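Local atomic coordinates of ferrous IRON transport protein B homolog (Methanocaldococcus jannaschii, PDB entry 2WJI), a protein that probably transports ferrous iron across the cell membrane in a GTP-driven system, of which this chain is the nucleotide-binding G domain. Residues D90-L94 and L115-A121; I19-L23 and I152-K156; V38-E42 and K53-L57; G49-K53 and I159-K164. One frame throughout, in Å; residues are numbered along the deposited sequence.

Interaction 1 of 4, residues D90-L94 and L115-A121. With GNP (phosphoaminophosphonic acid-guanylate ester), chain C.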
loop_
_atom_site.group_PDB
_atom_site.type_symbol
_atom_site.label_atom_id
_atom_site.label_comp_id
_atom_site.label_asym_id
_atom_site.label_seq_id
_atom_site.Cartn_x
_atom_site.Cartn_y
_atom_site.Cartn_z
ATOM N N ASP A 90 4.325 6.436 -4.961
ATOM C CA ASP A 90 4.020 7.791 -5.410
ATOM C C ASP A 90 4.122 7.831 -6.926
ATOM O O ASP A 90 5.183 7.562 -7.486
ATOM C CB ASP A 90 4.999 8.782 -4.767
ATOM C CG ASP A 90 4.711 10.244 -5.134
ATOM O OD1 ASP A 90 3.881 10.514 -6.032
ATOM O OD2 ASP A 90 5.338 11.133 -4.512
ATOM N N ALA A 91 3.012 8.153 -7.590
ATOM C CA ALA A 91 2.977 8.210 -9.052
ATOM C C ALA A 91 3.984 9.204 -9.619
ATOM O O ALA A 91 4.391 9.076 -10.772
ATOM C CB ALA A 91 1.585 8.549 -9.545
ATOM N N THR A 92 4.375 10.195 -8.821
ATOM C CA THR A 92 5.315 11.217 -9.305
ATOM C C THR A 92 6.783 10.919 -8.989
ATOM O O THR A 92 7.661 11.737 -9.269
ATOM C CB THR A 92 4.968 12.634 -8.787
ATOM O OG1 THR A 92 5.176 12.696 -7.370
ATOM C CG2 THR A 92 3.525 12.990 -9.128
ATOM N N ALA A 93 7.051 9.758 -8.395
ATOM C CA ALA A 93 8.430 9.355 -8.126
ATOM C C ALA A 93 8.568 7.847 -8.263
ATOM O O ALA A 93 8.992 7.160 -7.332
ATOM C CB ALA A 93 8.871 9.814 -6.738
ATOM N N LEU A 94 8.227 7.336 -9.437
ATOM C CA LEU A 94 8.097 5.894 -9.621
ATOM C C LEU A 94 9.424 5.158 -9.451
ATOM O O LEU A 94 9.494 4.183 -8.706
ATOM C CB LEU A 94 7.487 5.581 -10.985
ATOM C CG LEU A 94 6.298 4.631 -10.929
ATOM C CD1 LEU A 94 5.315 5.130 -9.881
ATOM C CD2 LEU A 94 5.635 4.519 -12.292
ATOM N N LEU A 115 -1.078 2.947 -6.495
ATOM C CA LEU A 115 -0.365 4.027 -7.159
ATOM C C LEU A 115 -1.046 5.345 -6.819
ATOM O O LEU A 115 -2.046 5.732 -7.441
ATOM C CB LEU A 115 -0.371 3.771 -8.665
ATOM C CG LEU A 115 0.383 4.705 -9.606
ATOM C CD1 LEU A 115 1.883 4.627 -9.377
ATOM C CD2 LEU A 115 0.039 4.337 -11.035
ATOM N N ASN A 116 -0.510 6.006 -5.801
ATOM C CA ASN A 116 -1.117 7.179 -5.204
ATOM C C ASN A 116 -0.662 8.497 -5.835
ATOM O O ASN A 116 0.282 8.537 -6.626
ATOM C CB ASN A 116 -0.833 7.188 -3.701
ATOM C CG ASN A 116 -1.811 8.051 -2.930
ATOM O OD1 ASN A 116 -2.957 8.216 -3.339
ATOM N ND2 ASN A 116 -1.369 8.593 -1.799
ATOM N N LYS A 117 -1.359 9.572 -5.478
ATOM C CA LYS A 117 -1.048 10.916 -5.943
ATOM C C LYS A 117 -1.222 11.059 -7.454
ATOM O O LYS A 117 -0.477 11.792 -8.104
ATOM C CB LYS A 117 0.363 11.331 -5.501
ATOM C CG LYS A 117 0.585 11.197 -3.996
ATOM C CD LYS A 117 1.882 11.884 -3.551
ATOM C CE LYS A 117 2.018 11.833 -2.036
ATOM N NZ LYS A 117 3.146 12.670 -1.531
ATOM N N MET A 118 -2.217 10.369 -8.009
ATOM C CA MET A 118 -2.463 10.443 -9.446
ATOM C C MET A 118 -2.873 11.850 -9.836
ATOM O O MET A 118 -2.623 12.291 -10.959
ATOM C CB MET A 118 -3.537 9.439 -9.883
ATOM C CG MET A 118 -3.098 7.980 -9.836
ATOM S SD MET A 118 -1.899 7.534 -11.114
ATOM C CE MET A 118 -2.934 7.598 -12.579
ATOM N N ASP A 119 -3.507 12.562 -8.912
ATOM C CA ASP A 119 -3.904 13.940 -9.171
ATOM C C ASP A 119 -2.666 14.845 -9.326
ATOM O O ASP A 119 -2.650 15.761 -10.153
ATOM C CB ASP A 119 -4.805 14.465 -8.052
ATOM C CG ASP A 119 -4.100 14.496 -6.701
ATOM O OD1 ASP A 119 -4.051 15.575 -6.071
ATOM O OD2 ASP A 119 -3.585 13.446 -6.267
ATOM N N LEU A 120 -1.635 14.587 -8.528
ATOM C CA LEU A 120 -0.389 15.345 -8.641
ATOM C C LEU A 120 0.266 15.062 -9.992
ATOM O O LEU A 120 0.665 15.984 -10.702
ATOM C CB LEU A 120 0.564 15.023 -7.483
ATOM C CG LEU A 120 1.761 15.961 -7.286
ATOM C CD1 LEU A 120 1.294 17.409 -7.195
ATOM C CD2 LEU A 120 2.576 15.571 -6.048
ATOM N N ALA A 121 0.359 13.785 -10.352
ATOM C CA ALA A 121 0.912 13.408 -11.648
ATOM C C ALA A 121 0.189 14.131 -12.778
ATOM O O ALA A 121 0.817 14.720 -13.660
ATOM C CB ALA A 121 0.834 11.906 -11.844
HETATM P PG GNP C . 5.196 8.786 6.561
HETATM O O1G GNP C . 4.418 7.959 7.534
HETATM O O2G GNP C . 6.244 7.996 5.799
HETATM O O3G GNP C . 5.761 9.869 7.447
HETATM N N3B GNP C . 4.217 9.482 5.498
HETATM P PB GNP C . 2.903 8.864 4.822
HETATM O O1B GNP C . 3.295 7.838 3.835
HETATM O O2B GNP C . 2.010 8.408 5.887
HETATM O O3A GNP C . 2.183 9.982 4.050
HETATM P PA GNP C . 0.918 10.762 4.482
HETATM O O1A GNP C . -0.285 9.948 4.167
HETATM O O2A GNP C . 1.026 11.272 5.868
HETATM O "O5'" GNP C . 0.876 12.001 3.525
HETATM C "C5'" GNP C . 2.092 12.579 3.068
HETATM C "C4'" GNP C . 1.793 13.832 2.265
HETATM O "O4'" GNP C . 1.323 13.488 0.935
HETATM C "C3'" GNP C . 0.728 14.738 2.873
HETATM O "O3'" GNP C . 1.040 16.094 2.577
HETATM C "C2'" GNP C . -0.519 14.320 2.121
HETATM O "O2'" GNP C . -1.466 15.364 2.048
HETATM C "C1'" GNP C . 0.060 14.074 0.737
HETATM N N9 GNP C . -0.793 13.192 -0.043
HETATM C C8 GNP C . -1.326 11.991 0.363
HETATM N N7 GNP C . -2.070 11.433 -0.553
HETATM C C5 GNP C . -2.037 12.325 -1.625
HETATM C C6 GNP C . -2.656 12.261 -2.898
HETATM O O6 GNP C . -3.391 11.369 -3.350
HETATM N N1 GNP C . -2.364 13.379 -3.684
HETATM C C2 GNP C . -1.568 14.432 -3.288
HETATM N N2 GNP C . -1.400 15.423 -4.182
HETATM N N3 GNP C . -0.980 14.499 -2.098
HETATM C C4 GNP C . -1.258 13.419 -1.321
HETATM O O HOH W 1 4.873 13.567 -3.167
#
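D90 lies against the side chain of K117, its OD1 3.5 Å from K117 CD, while one backbone bond, A91 N to N116 O at 2.9 Å, ties the ends of the two parallel strands. The methyl of A91 fits among L115 CD1, M118 SD and A121 CB, and T92 CG2 rests on the first turn of helix 118-123, 3.5 Å from A121 N. The D90 and K117 charges stand 4.0 Å apart (OD2 to NZ), and a water bridges them, donating to D90 OD2 and accepting from K117 NZ. The carboxylate is steadied from its own loop: OD1 takes T92 N and T92 OG1 from above the same face, the first closing an Asx turn. Losing the carboxylate, as with an alanine here, would probably leave T92 N and the bridging water without their acceptor and K117 freer to turn. The extended K117 chain runs past the base and donates from NZ to O4' of the bound GTP analogue (3.2 Å) and to N13 O. D119 OD2 receives guanine N1 almost straight (177°, 2.9 Å), with N2 on OD1. N116, K117 and D119 make this the NKxD (G4) guanine-recognition motif of P-loop GTPases.

Interaction 2 of 4, residues I19-L23 and I152-K156. Unlike the reference sequence in segment 152-156: E154 (reference Asp).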
loop_
_atom_site.group_PDB
_atom_site.type_symbol
_atom_site.label_atom_id
_atom_site.label_comp_id
_atom_site.label_asym_id
_atom_site.label_seq_id
_atom_site.Cartn_x
_atom_site.Cartn_y
_atom_site.Cartn_z
ATOM N N ILE A 19 -4.156 6.884 3.227
ATOM C CA ILE A 19 -4.858 5.693 2.773
ATOM C C ILE A 19 -5.372 4.856 3.946
ATOM O O ILE A 19 -6.493 4.359 3.903
ATOM C CB ILE A 19 -3.987 4.866 1.809
ATOM C CG1 ILE A 19 -3.912 5.590 0.461
ATOM C CG2 ILE A 19 -4.536 3.448 1.656
ATOM C CD1 ILE A 19 -2.762 5.159 -0.428
ATOM N N PHE A 20 -4.569 4.725 5.000
ATOM C CA PHE A 20 -5.004 4.013 6.199
ATOM C C PHE A 20 -6.289 4.621 6.780
ATOM O O PHE A 20 -7.259 3.898 7.017
ATOM C CB PHE A 20 -3.890 3.979 7.252
ATOM C CG PHE A 20 -4.244 3.215 8.494
ATOM C CD1 PHE A 20 -4.062 1.839 8.557
ATOM C CD2 PHE A 20 -4.744 3.870 9.608
ATOM C CE1 PHE A 20 -4.380 1.136 9.707
ATOM C CE2 PHE A 20 -5.072 3.169 10.757
ATOM C CZ PHE A 20 -4.884 1.799 10.807
ATOM N N ASN A 21 -6.306 5.938 6.998
ATOM C CA ASN A 21 -7.533 6.609 7.454
ATOM C C ASN A 21 -8.705 6.392 6.507
ATOM O O ASN A 21 -9.817 6.097 6.937
ATOM C CB ASN A 21 -7.326 8.122 7.617
ATOM C CG ASN A 21 -8.653 8.901 7.567
ATOM O OD1 ASN A 21 -8.994 9.510 6.549
ATOM N ND2 ASN A 21 -9.408 8.864 8.662
ATOM N N ALA A 22 -8.456 6.551 5.213
ATOM C CA ALA A 22 -9.495 6.388 4.208
ATOM C C ALA A 22 -10.124 4.993 4.216
ATOM O O ALA A 22 -11.338 4.851 4.048
ATOM C CB ALA A 22 -8.951 6.722 2.820
ATOM N N LEU A 23 -9.299 3.969 4.403
ATOM C CA LEU A 23 -9.783 2.585 4.393
ATOM C C LEU A 23 -10.522 2.223 5.672
ATOM O O LEU A 23 -11.560 1.573 5.634
ATOM C CB LEU A 23 -8.617 1.605 4.214
ATOM C CG LEU A 23 -7.968 1.465 2.835
ATOM C CD1 LEU A 23 -6.633 0.743 2.958
ATOM C CD2 LEU A 23 -8.899 0.757 1.860
ATOM N N ILE A 152 -10.609 4.761 -3.635
ATOM C CA ILE A 152 -10.545 4.003 -2.385
ATOM C C ILE A 152 -11.376 2.724 -2.432
ATOM O O ILE A 152 -10.958 1.685 -1.901
ATOM C CB ILE A 152 -10.998 4.837 -1.177
ATOM C CG1 ILE A 152 -10.126 6.085 -1.034
ATOM C CG2 ILE A 152 -10.977 3.991 0.094
ATOM C CD1 ILE A 152 -8.679 5.788 -0.749
ATOM N N GLU A 153 -12.547 2.791 -3.058
ATOM C CA GLU A 153 -13.372 1.593 -3.197
ATOM C C GLU A 153 -12.732 0.638 -4.192
ATOM O O GLU A 153 -12.840 -0.574 -4.040
ATOM C CB GLU A 153 -14.832 1.900 -3.598
ATOM C CG GLU A 153 -15.625 0.616 -3.921
ATOM C CD GLU A 153 -17.143 0.800 -4.061
ATOM O OE1 GLU A 153 -17.616 1.831 -4.595
ATOM O OE2 GLU A 153 -17.870 -0.132 -3.661
ATOM N N GLU A 154 -12.068 1.178 -5.211
ATOM C CA GLU A 154 -11.333 0.321 -6.140
ATOM C C GLU A 154 -10.261 -0.448 -5.389
ATOM O O GLU A 154 -10.072 -1.643 -5.617
ATOM C CB GLU A 154 -10.701 1.121 -7.280
ATOM C CG GLU A 154 -11.690 1.470 -8.375
ATOM C CD GLU A 154 -12.683 2.489 -7.899
ATOM O OE1 GLU A 154 -13.904 2.230 -7.977
ATOM O OE2 GLU A 154 -12.229 3.553 -7.427
ATOM N N LEU A 155 -9.572 0.241 -4.483
ATOM C CA LEU A 155 -8.530 -0.389 -3.672
ATOM C C LEU A 155 -9.123 -1.492 -2.805
ATOM O O LEU A 155 -8.574 -2.588 -2.752
ATOM C CB LEU A 155 -7.793 0.635 -2.803
ATOM C CG LEU A 155 -6.624 0.101 -1.949
ATOM C CD1 LEU A 155 -5.639 -0.696 -2.793
ATOM C CD2 LEU A 155 -5.905 1.246 -1.229
ATOM N N LYS A 156 -10.242 -1.215 -2.135
ATOM C CA LYS A 156 -10.901 -2.245 -1.326
ATOM C C LYS A 156 -11.266 -3.456 -2.175
ATOM O O LYS A 156 -11.194 -4.601 -1.726
ATOM C CB LYS A 156 -12.156 -1.704 -0.647
ATOM C CG LYS A 156 -11.891 -0.751 0.506
ATOM C CD LYS A 156 -13.212 -0.201 1.026
ATOM C CE LYS A 156 -13.033 0.576 2.316
ATOM N NZ LYS A 156 -14.331 1.171 2.752
#
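Helix 16-24, which follows the P-loop of the G domain, meets the C-terminal helix 152-162 here, the two short segments crossing almost at right angles (-81°) with their axes 10.8 Å apart. At that spacing the side chains make the contact, and it is made mainly by aliphatic groups. A22 presents its methyl to I152, whose CD1 comes to 3.7 Å from A22 CB; the I152 branch reaches it with CG1 beside the backbone N (chi1 -59°). L23 is the residue of its segment most covered by the partner helix. Its CD2 lies 3.6 Å from K156 CG, the two side chains sliding past each other in opposite directions, and it also approaches I152 CG2 at 4.2 Å. Deeper in, I19 CG2 and L155 CD2 meet at 3.9 Å, their side chains crossing at about a right angle. K156 thus contributes its aliphatic part: the extended chain lies along L23 and also touches F45 and Y47 of the edge strand 42-47. Cutting K156 back to an alanine would probably uncover L23 CD2 and open a gap between the helix and that edge strand. I19 also touches A146 of the guanine-binding loop, and I152 touches L144. The arrangement is a near-perpendicular packing of two helices in the α/β fold of a P-loop GTPase, joining the helix behind the phosphate-binding loop to the last helix of this chain.

Interaction 3 of 4, residues V38-E42 and K53-L57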
loop_
_atom_site.group_PDB
_atom_site.type_symbol
_atom_site.label_atom_id
_atom_site.label_comp_id
_atom_site.label_asym_id
_atom_site.label_seq_id
_atom_site.Cartn_x
_atom_site.Cartn_y
_atom_site.Cartn_z
ATOM N N VAL A 38 -2.186 10.892 18.356
ATOM C CA VAL A 38 -1.566 9.593 18.626
ATOM C C VAL A 38 -1.989 8.551 17.596
ATOM O O VAL A 38 -2.857 7.717 17.860
ATOM C CB VAL A 38 -1.926 9.075 20.028
ATOM C CG1 VAL A 38 -1.052 7.883 20.390
ATOM C CG2 VAL A 38 -1.778 10.187 21.056
ATOM N N GLU A 39 -1.351 8.592 16.432
ATOM C CA GLU A 39 -1.799 7.826 15.274
ATOM C C GLU A 39 -1.956 6.331 15.533
ATOM O O GLU A 39 -1.041 5.673 16.018
ATOM C CB GLU A 39 -0.860 8.052 14.087
ATOM C CG GLU A 39 -1.349 7.408 12.812
ATOM C CD GLU A 39 -0.493 7.747 11.618
ATOM O OE1 GLU A 39 0.575 8.365 11.801
ATOM O OE2 GLU A 39 -0.890 7.391 10.493
ATOM N N LYS A 40 -3.129 5.800 15.204
ATOM C CA LYS A 40 -3.340 4.360 15.231
ATOM C C LYS A 40 -2.730 3.733 13.982
ATOM O O LYS A 40 -2.861 4.263 12.879
ATOM C CB LYS A 40 -4.830 4.033 15.335
ATOM C CG LYS A 40 -5.424 4.368 16.694
ATOM C CD LYS A 40 -6.896 4.018 16.772
ATOM C CE LYS A 40 -7.519 4.572 18.043
ATOM N NZ LYS A 40 -7.349 6.052 18.155
ATOM N N LYS A 41 -2.043 2.611 14.168
ATOM C CA LYS A 41 -1.373 1.926 13.071
ATOM C C LYS A 41 -2.065 0.599 12.756
ATOM O O LYS A 41 -1.651 -0.124 11.853
ATOM C CB LYS A 41 0.094 1.680 13.421
ATOM C CG LYS A 41 0.764 2.870 14.087
ATOM C CD LYS A 41 1.236 3.899 13.072
ATOM C CE LYS A 41 2.552 3.476 12.448
ATOM N NZ LYS A 41 3.133 4.559 11.622
ATOM N N GLU A 42 -3.111 0.285 13.516
ATOM C CA GLU A 42 -3.918 -0.904 13.261
ATOM C C GLU A 42 -5.398 -0.567 13.201
ATOM O O GLU A 42 -5.889 0.255 13.974
ATOM C CB GLU A 42 -3.664 -1.976 14.319
ATOM C CG GLU A 42 -2.463 -2.849 14.019
ATOM C CD GLU A 42 -2.164 -3.841 15.128
ATOM O OE1 GLU A 42 -1.662 -3.410 16.190
ATOM O OE2 GLU A 42 -2.414 -5.051 14.930
ATOM N N LYS A 53 -8.135 -6.743 8.220
ATOM C CA LYS A 53 -7.365 -6.087 9.262
ATOM C C LYS A 53 -6.134 -5.436 8.635
ATOM O O LYS A 53 -5.371 -6.082 7.915
ATOM C CB LYS A 53 -6.960 -7.095 10.348
ATOM C CG LYS A 53 -8.152 -7.777 11.023
ATOM C CD LYS A 53 -7.720 -9.006 11.822
ATOM C CE LYS A 53 -8.922 -9.755 12.391
ATOM N NZ LYS A 53 -8.511 -10.943 13.190
ATOM N N VAL A 54 -5.948 -4.152 8.912
ATOM C CA VAL A 54 -4.909 -3.374 8.251
ATOM C C VAL A 54 -3.852 -2.907 9.245
ATOM O O VAL A 54 -4.174 -2.397 10.323
ATOM C CB VAL A 54 -5.499 -2.151 7.530
ATOM C CG1 VAL A 54 -4.417 -1.411 6.743
ATOM C CG2 VAL A 54 -6.650 -2.565 6.610
ATOM N N VAL A 55 -2.589 -3.092 8.875
ATOM C CA VAL A 55 -1.478 -2.553 9.646
ATOM C C VAL A 55 -0.634 -1.638 8.764
ATOM O O VAL A 55 -0.303 -1.989 7.625
ATOM C CB VAL A 55 -0.597 -3.668 10.251
ATOM C CG1 VAL A 55 0.011 -4.513 9.153
ATOM C CG2 VAL A 55 0.491 -3.071 11.125
ATOM N N ASP A 56 -0.302 -0.465 9.297
ATOM C CA ASP A 56 0.455 0.547 8.580
ATOM C C ASP A 56 1.899 0.439 9.054
ATOM O O ASP A 56 2.204 0.766 10.201
ATOM C CB ASP A 56 -0.114 1.928 8.905
ATOM C CG ASP A 56 0.376 3.019 7.953
ATOM O OD1 ASP A 56 1.198 2.724 7.062
ATOM O OD2 ASP A 56 -0.071 4.182 8.099
ATOM N N LEU A 57 2.774 -0.050 8.180
ATOM C CA LEU A 57 4.181 -0.250 8.523
ATOM C C LEU A 57 4.972 1.034 8.334
ATOM O O LEU A 57 4.621 1.878 7.487
ATOM C CB LEU A 57 4.796 -1.387 7.693
ATOM C CG LEU A 57 4.204 -2.790 7.894
ATOM C CD1 LEU A 57 4.727 -3.765 6.839
ATOM C CD2 LEU A 57 4.490 -3.318 9.297
HETATM O O HOH W 2 -1.626 4.744 10.134
HETATM O O HOH W 3 3.650 4.242 9.143
#
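K41 and D56 are joined by the single direct hydrogen bond of this contact, from D56 N to K41 O at 2.9 Å. One residue further on, E42 and V55 form an antiparallel non-hydrogen-bonded pair, where strand 42-47 begins to run beside strand 50-56. Two CA-H...O contacts support the pairing: V55 CA lies 3.3 Å from the same K41 O, and E42 CA approaches V54 O.

Apolar contact is slight. E42 and V55 stand side by side on one face of the sheet, pointing the same way, with E42 CG 4.1 Å from V55 CG2.

Water and polar groups make up the rest. K41 is folded back by bends at chi2 and chi3 (-82° and -80°), which carry the aliphatic end of its chain over the D56 carbonyl, K41 CE lying 3.5 Å from D56 O. A water between the carboxylates of E39 and D56 lies 2.6 Å from D56 OD2 and also within bonding distance of E39 OE2. These two oxygens are 4.1 Å apart, with the carboxylate planes turned 76° from each other. A second water accepts from K41 NZ and makes a weak bond to L57 O.

E39 belongs to a GTP-binding stretch and its side chain lies about 4 Å from the bound magnesium ion; D56 opens the segment predicted to bind GTP, and its side chain touches K16 and S17 of the phosphate-binding loop. The two carboxylates therefore meet through water rather than directly, and that water joins the loop carrying E39 to the strand end carrying D56 beside the magnesium ion.

Interaction 4 of 4, residues G49-K53 and I159-K164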
loop_
_atom_site.group_PDB
_atom_site.type_symbol
_atom_site.label_atom_id
_atom_site.label_comp_id
_atom_site.label_asym_id
_atom_site.label_seq_id
_atom_site.Cartn_x
_atom_site.Cartn_y
_atom_site.Cartn_z
ATOM N N GLY A 49 -18.821 -8.728 2.714
ATOM C CA GLY A 49 -19.011 -9.777 3.695
ATOM C C GLY A 49 -17.735 -10.312 4.328
ATOM O O GLY A 49 -17.787 -11.297 5.049
ATOM N N GLU A 50 -16.594 -9.679 4.071
ATOM C CA GLU A 50 -15.348 -10.144 4.684
ATOM C C GLU A 50 -14.630 -9.033 5.424
ATOM O O GLU A 50 -14.816 -7.855 5.123
ATOM C CB GLU A 50 -14.427 -10.802 3.650
ATOM C CG GLU A 50 -14.972 -12.116 3.084
ATOM C CD GLU A 50 -14.155 -12.643 1.911
ATOM O OE1 GLU A 50 -13.616 -11.823 1.145
ATOM O OE2 GLU A 50 -14.058 -13.880 1.745
ATOM N N LYS A 51 -13.798 -9.409 6.390
ATOM C CA LYS A 51 -13.126 -8.425 7.212
ATOM C C LYS A 51 -11.640 -8.358 6.868
ATOM O O LYS A 51 -10.995 -9.382 6.674
ATOM C CB LYS A 51 -13.334 -8.724 8.697
ATOM C CG LYS A 51 -12.599 -7.762 9.615
ATOM C CD LYS A 51 -12.530 -8.285 11.042
ATOM C CE LYS A 51 -13.837 -8.047 11.788
ATOM N NZ LYS A 51 -13.650 -8.122 13.269
ATOM N N PHE A 52 -11.118 -7.139 6.775
ATOM C CA PHE A 52 -9.729 -6.912 6.404
ATOM C C PHE A 52 -9.033 -6.093 7.484
ATOM O O PHE A 52 -9.328 -4.912 7.668
ATOM C CB PHE A 52 -9.656 -6.223 5.033
ATOM C CG PHE A 52 -10.282 -7.028 3.924
ATOM C CD1 PHE A 52 -9.495 -7.776 3.061
ATOM C CD2 PHE A 52 -11.664 -7.075 3.774
ATOM C CE1 PHE A 52 -10.073 -8.532 2.044
ATOM C CE2 PHE A 52 -12.251 -7.834 2.762
ATOM C CZ PHE A 52 -11.451 -8.562 1.897
ATOM N N LYS A 53 -8.135 -6.743 8.220
ATOM C CA LYS A 53 -7.365 -6.087 9.262
ATOM C C LYS A 53 -6.134 -5.436 8.635
ATOM O O LYS A 53 -5.371 -6.082 7.915
ATOM C CB LYS A 53 -6.960 -7.095 10.348
ATOM C CG LYS A 53 -8.152 -7.777 11.023
ATOM C CD LYS A 53 -7.720 -9.006 11.822
ATOM C CE LYS A 53 -8.922 -9.755 12.391
ATOM N NZ LYS A 53 -8.511 -10.943 13.190
ATOM N N ILE A 159 -8.046 -5.348 -3.298
ATOM C CA ILE A 159 -7.578 -6.104 -2.129
ATOM C C ILE A 159 -8.348 -7.420 -1.943
ATOM O O ILE A 159 -7.759 -8.496 -1.825
ATOM C CB ILE A 159 -7.673 -5.262 -0.835
ATOM C CG1 ILE A 159 -6.618 -4.162 -0.842
ATOM C CG2 ILE A 159 -7.517 -6.138 0.398
ATOM C CD1 ILE A 159 -6.687 -3.235 0.368
ATOM N N SER A 160 -9.669 -7.345 -1.924
ATOM C CA SER A 160 -10.477 -8.540 -1.677
ATOM C C SER A 160 -10.279 -9.655 -2.715
ATOM O O SER A 160 -10.538 -10.815 -2.437
ATOM C CB SER A 160 -11.959 -8.171 -1.599
ATOM O OG SER A 160 -12.432 -7.826 -2.879
ATOM N N ILE A 161 -9.861 -9.291 -3.920
ATOM C CA ILE A 161 -9.577 -10.276 -4.958
ATOM C C ILE A 161 -8.164 -10.814 -4.772
ATOM O O ILE A 161 -7.928 -12.021 -4.891
ATOM C CB ILE A 161 -9.707 -9.660 -6.370
ATOM C CG1 ILE A 161 -11.179 -9.469 -6.742
ATOM C CG2 ILE A 161 -9.009 -10.528 -7.411
ATOM C CD1 ILE A 161 -11.407 -8.486 -7.917
ATOM N N ALA A 162 -7.235 -9.913 -4.456
ATOM C CA ALA A 162 -5.829 -10.275 -4.306
ATOM C C ALA A 162 -5.520 -11.221 -3.141
ATOM O O ALA A 162 -4.535 -11.958 -3.199
ATOM C CB ALA A 162 -4.958 -9.014 -4.213
ATOM N N VAL A 163 -6.325 -11.199 -2.079
ATOM C CA VAL A 163 -6.044 -12.063 -0.927
ATOM C C VAL A 163 -6.356 -13.524 -1.230
ATOM O O VAL A 163 -5.910 -14.426 -0.518
ATOM C CB VAL A 163 -6.813 -11.657 0.360
ATOM C CG1 VAL A 163 -6.227 -10.407 0.971
ATOM C CG2 VAL A 163 -8.312 -11.520 0.087
ATOM N N LYS A 164 -7.132 -13.748 -2.283
ATOM C CA LYS A 164 -7.500 -15.092 -2.694
ATOM C C LYS A 164 -6.508 -15.617 -3.725
ATOM O O LYS A 164 -6.368 -16.827 -3.914
ATOM C CB LYS A 164 -8.918 -15.083 -3.253
ATOM C CG LYS A 164 -9.941 -14.559 -2.255
ATOM C CD LYS A 164 -11.196 -14.049 -2.942
ATOM C CE LYS A 164 -12.277 -13.703 -1.926
ATOM N NZ LYS A 164 -11.766 -12.835 -0.828
#
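E50 and F52 both carry CG anti to the carbonyl carbon (chi1 -67° and -60°), and these torsions send the two side chains from strand 50-56 toward the end of the C-terminal helix. K164 comes to E50 from the opposite direction, its chain bent only at the last torsion (chi4 50°), which turns NZ back toward its own helix. There NZ donates to S160 O at 2.9 Å, in the carbonyl plane, and forms a salt bridge with E50 OE1, also at 2.9 Å, using the syn lone pair of that oxygen. One ammonium group thus links the acid to a backbone carbonyl of the helix. The other carboxylate oxygen, E50 OE2, is hydrogen-bonded to Y4 OH, so both oxygens of E50 are engaged. K164 is poorly ordered, however, and the bridge may be less fixed than its lengths suggest.

The ring of F52 makes the apolar contact. I159 CG2 comes obliquely to F52 CD1 at 3.7 Å, and S160 CB likewise to F52 CZ at 3.6 Å, while V163 CG2 meets the ring edge near its plane, 4.0 Å from F52 CE1. The ring also meets those of F45 and Y4 on the adjacent strands at shallow interplanar angles, and I159 and V163 both reach I6. This is helix-on-sheet packing of an α/β GTPase domain, the last helix of this chain set against strands 3-9, 42-47, 50-56 and 84-90 of the central sheet.

How the interactions relate
The four contacts lie in one G domain built on a single mixed sheet. Along the chain, interactions 1 and 3 are each nested inside the loop closed by interaction 2, interaction 3 closing before interaction 1 opens, while interactions 2 and 4 cross. Interactions 2 and 4 share helix 152-162, with centres about 12 Å apart; interactions 3 and 4 share strand 50-56 and K53, with centres about 17 Å apart. F20 of helix 16-24 packs on the backbone of K40 in interaction 3, and I19 CD1 touches N116 CG in interaction 1. That helix therefore connects the base-binding end with the magnesium side, whose contacts lie about 22 Å apart between centres.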